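Local coordinates for protein methylenetetrahydrofolate--tRNA-(uracil-5-)-methyltransferase TrmFO (Thermus thermophilus, PDB 3G5S) that probably catalyses, with FAD as cofactor, the folate-dependent methylation of uridine 54 in tRNA to 5-methyluridine, at residues Asn5-Gly10 and Arg28-Arg33. Sequence-based numbering, arbitrary orientation.
Sequences NVVGAG and RLFEMR. With FAD (flavin-adenine dinucleotide), chain B.
The first beta-alpha-beta unit of the FAD-binding Rossmann fold pairs parallel strands 4-7 and 27-30, and the residues just beyond their C-terminal ends surround the adenosine ribose of FAD, E31 and R33 binding its hydroxyls. F30 N bonds V6 O (2.9 Å) within the strands, and G8 N to F30 O (2.8 Å) carries the pairing one residue beyond strand 4-7. On the face with N5, V7 and F30, the amide oxygen OD1 of N5 takes a hydrogen bond from R28 NH1 (2.8 Å), lying almost in the guanidinium plane, and also sits at the edge of the F30 ring. On the other face, L29 CD1 packs against V6 CG1.

Beyond the strands, E31 OE2 accepts A9 N at 2.8 Å, nearly along its C-O axis, and receives the ribose hydroxyl O3B of FAD at 2.7 Å. The other oxygen, OE1, takes O2B of FAD and the backbone N of R33. The bend at chi2 (51°) turns the carboxylate back toward the glycine-rich turn. Replacing E31 by an alanine would probably deprive both ribose hydroxyls of this acceptor and leave the A9 amide without its mate. R33 donates NE and NH2 to O3B of FAD, while its NH1 is held by T43 O. G8 and G10 lie tight against the cofactor, where a CB on either would clash. Glycine-rich turn and acidic residue after the second strand form the classic dinucleotide-binding motif of Rossmann-type flavoproteins.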
# COMPACT_ATOMS: atom_id res chain seq x y z
N ASN A 5 -0.05 2.19 23.87
CA ASN A 5 -0.28 0.84 23.38
C ASN A 5 0.11 0.73 21.92
O ASN A 5 -0.24 1.59 21.12
CB ASN A 5 -1.76 0.48 23.51
CG ASN A 5 -2.25 0.56 24.93
OD1 ASN A 5 -1.71 -0.11 25.82
ND2 ASN A 5 -3.28 1.37 25.16
N VAL A 6 0.82 -0.34 21.59
CA VAL A 6 1.06 -0.70 20.19
C VAL A 6 0.57 -2.13 20.03
O VAL A 6 1.05 -3.04 20.71
CB VAL A 6 2.54 -0.57 19.79
CG1 VAL A 6 2.75 -1.06 18.34
CG2 VAL A 6 3.01 0.87 19.95
N VAL A 7 -0.43 -2.31 19.17
CA VAL A 7 -1.06 -3.60 19.03
C VAL A 7 -0.57 -4.27 17.75
O VAL A 7 -0.89 -3.84 16.64
CB VAL A 7 -2.61 -3.48 19.02
CG1 VAL A 7 -3.23 -4.86 18.94
CG2 VAL A 7 -3.10 -2.72 20.25
N GLY A 8 0.22 -5.32 17.94
CA GLY A 8 0.84 -6.04 16.84
C GLY A 8 2.32 -5.71 16.75
O GLY A 8 2.67 -4.54 16.62
N ALA A 9 3.17 -6.73 16.83
CA ALA A 9 4.62 -6.55 16.76
C ALA A 9 5.18 -7.08 15.45
O ALA A 9 6.16 -7.83 15.43
CB ALA A 9 5.29 -7.21 17.94
N GLY A 10 4.55 -6.70 14.34
CA GLY A 10 5.06 -7.01 13.02
C GLY A 10 5.96 -5.90 12.52
O GLY A 10 6.65 -5.22 13.29
N ARG A 28 3.58 -0.23 25.60
CA ARG A 28 3.03 -1.54 25.89
C ARG A 28 2.77 -2.18 24.54
O ARG A 28 1.85 -1.78 23.82
CB ARG A 28 1.72 -1.37 26.67
CG ARG A 28 1.12 -2.67 27.14
CD ARG A 28 -0.14 -2.44 27.98
NE ARG A 28 0.14 -1.70 29.22
CZ ARG A 28 -0.19 -0.43 29.44
NH1 ARG A 28 -0.82 0.27 28.50
NH2 ARG A 28 0.11 0.14 30.59
N LEU A 29 3.61 -3.15 24.19
CA LEU A 29 3.57 -3.79 22.89
C LEU A 29 2.89 -5.14 23.01
O LEU A 29 3.39 -6.04 23.69
CB LEU A 29 5.00 -3.97 22.36
CG LEU A 29 5.17 -4.66 21.01
CD1 LEU A 29 4.49 -3.87 19.91
CD2 LEU A 29 6.65 -4.83 20.71
N PHE A 30 1.73 -5.27 22.37
CA PHE A 30 0.95 -6.50 22.41
C PHE A 30 1.26 -7.35 21.19
O PHE A 30 1.28 -6.86 20.06
CB PHE A 30 -0.56 -6.20 22.39
CG PHE A 30 -1.08 -5.49 23.61
CD1 PHE A 30 -1.06 -4.10 23.68
CD2 PHE A 30 -1.62 -6.20 24.66
CE1 PHE A 30 -1.56 -3.45 24.79
CE2 PHE A 30 -2.12 -5.56 25.77
CZ PHE A 30 -2.10 -4.18 25.84
N GLU A 31 1.49 -8.64 21.42
CA GLU A 31 1.69 -9.58 20.34
C GLU A 31 1.10 -10.92 20.74
O GLU A 31 1.46 -11.48 21.78
CB GLU A 31 3.18 -9.72 20.00
CG GLU A 31 3.47 -10.77 18.94
CD GLU A 31 2.63 -10.59 17.70
OE1 GLU A 31 1.87 -11.53 17.36
OE2 GLU A 31 2.71 -9.51 17.07
N MSE A 32 0.20 -11.44 19.92
CA MSE A 32 -0.44 -12.71 20.26
C MSE A 32 0.42 -13.94 19.96
O MSE A 32 0.21 -15.00 20.55
CB MSE A 32 -1.79 -12.81 19.57
CG MSE A 32 -1.72 -12.95 18.07
SE MSE A 32 -3.49 -12.92 17.30
CE MSE A 32 -3.00 -13.34 15.46
N ARG A 33 1.37 -13.81 19.05
CA ARG A 33 2.29 -14.90 18.77
C ARG A 33 3.22 -15.08 19.96
O ARG A 33 3.56 -14.11 20.63
CB ARG A 33 3.09 -14.61 17.51
CG ARG A 33 2.25 -14.55 16.25
CD ARG A 33 3.11 -14.29 15.02
NE ARG A 33 3.63 -12.93 14.93
CZ ARG A 33 4.91 -12.59 15.10
NH1 ARG A 33 5.81 -13.51 15.40
NH2 ARG A 33 5.29 -11.33 14.97
PA FAD B . 2.37 -8.02 10.25
O1A FAD B . 1.57 -9.22 9.82
O2A FAD B . 3.83 -7.99 9.94
O5B FAD B . 2.21 -7.78 11.82
C5B FAD B . 0.95 -7.83 12.46
C4B FAD B . 1.16 -8.43 13.83
O4B FAD B . -0.03 -8.31 14.59
C3B FAD B . 1.48 -9.92 13.76
O3B FAD B . 2.66 -10.22 14.50
C2B FAD B . 0.25 -10.60 14.37
O2B FAD B . 0.52 -11.80 15.06
C1B FAD B . -0.26 -9.52 15.31
N9A FAD B . -1.69 -9.52 15.63
C8A FAD B . -2.75 -9.62 14.77
N7A FAD B . -3.89 -9.47 15.47
C5A FAD B . -3.56 -9.27 16.78
C6A FAD B . -4.31 -9.05 17.93
N6A FAD B . -5.63 -8.83 17.89
N1A FAD B . -3.65 -8.86 19.11
C2A FAD B . -2.28 -8.91 19.18
N3A FAD B . -1.52 -9.12 18.05
C4A FAD B . -2.18 -9.30 16.88
N1 FAD B . 5.03 -7.93 1.72
C2 FAD B . 6.13 -7.70 0.93
O2 FAD B . 6.62 -6.58 0.87
N3 FAD B . 6.68 -8.74 0.22
C4 FAD B . 6.17 -10.03 0.27
O4 FAD B . 6.70 -10.94 -0.38
C4X FAD B . 5.05 -10.25 1.07
N5 FAD B . 4.49 -11.51 1.16
C5X FAD B . 3.39 -11.71 1.96
C6 FAD B . 2.84 -12.98 2.05
C7 FAD B . 1.72 -13.22 2.84
C7M FAD B . 1.13 -14.59 2.93
C8 FAD B . 1.17 -12.16 3.56
C8M FAD B . -0.04 -12.40 4.43
C9 FAD B . 1.72 -10.89 3.48
C9A FAD B . 2.83 -10.65 2.68
N10 FAD B . 3.37 -9.37 2.58
C10 FAD B . 4.49 -9.20 1.79
C1' FAD B . 2.47 -8.17 2.78
C2' FAD B . 2.91 -7.24 3.92
O2' FAD B . 3.89 -6.31 3.50
C3' FAD B . 3.37 -8.01 5.16
O3' FAD B . 2.24 -8.72 5.63
C4' FAD B . 3.90 -7.10 6.27
O4' FAD B . 4.49 -7.93 7.25
C5' FAD B . 2.82 -6.21 6.86
O5' FAD B . 3.30 -5.61 8.05
P FAD B . 2.28 -5.31 9.24
O1P FAD B . 1.14 -4.48 8.76
O2P FAD B . 3.09 -4.79 10.38
O3P FAD B . 1.65 -6.75 9.60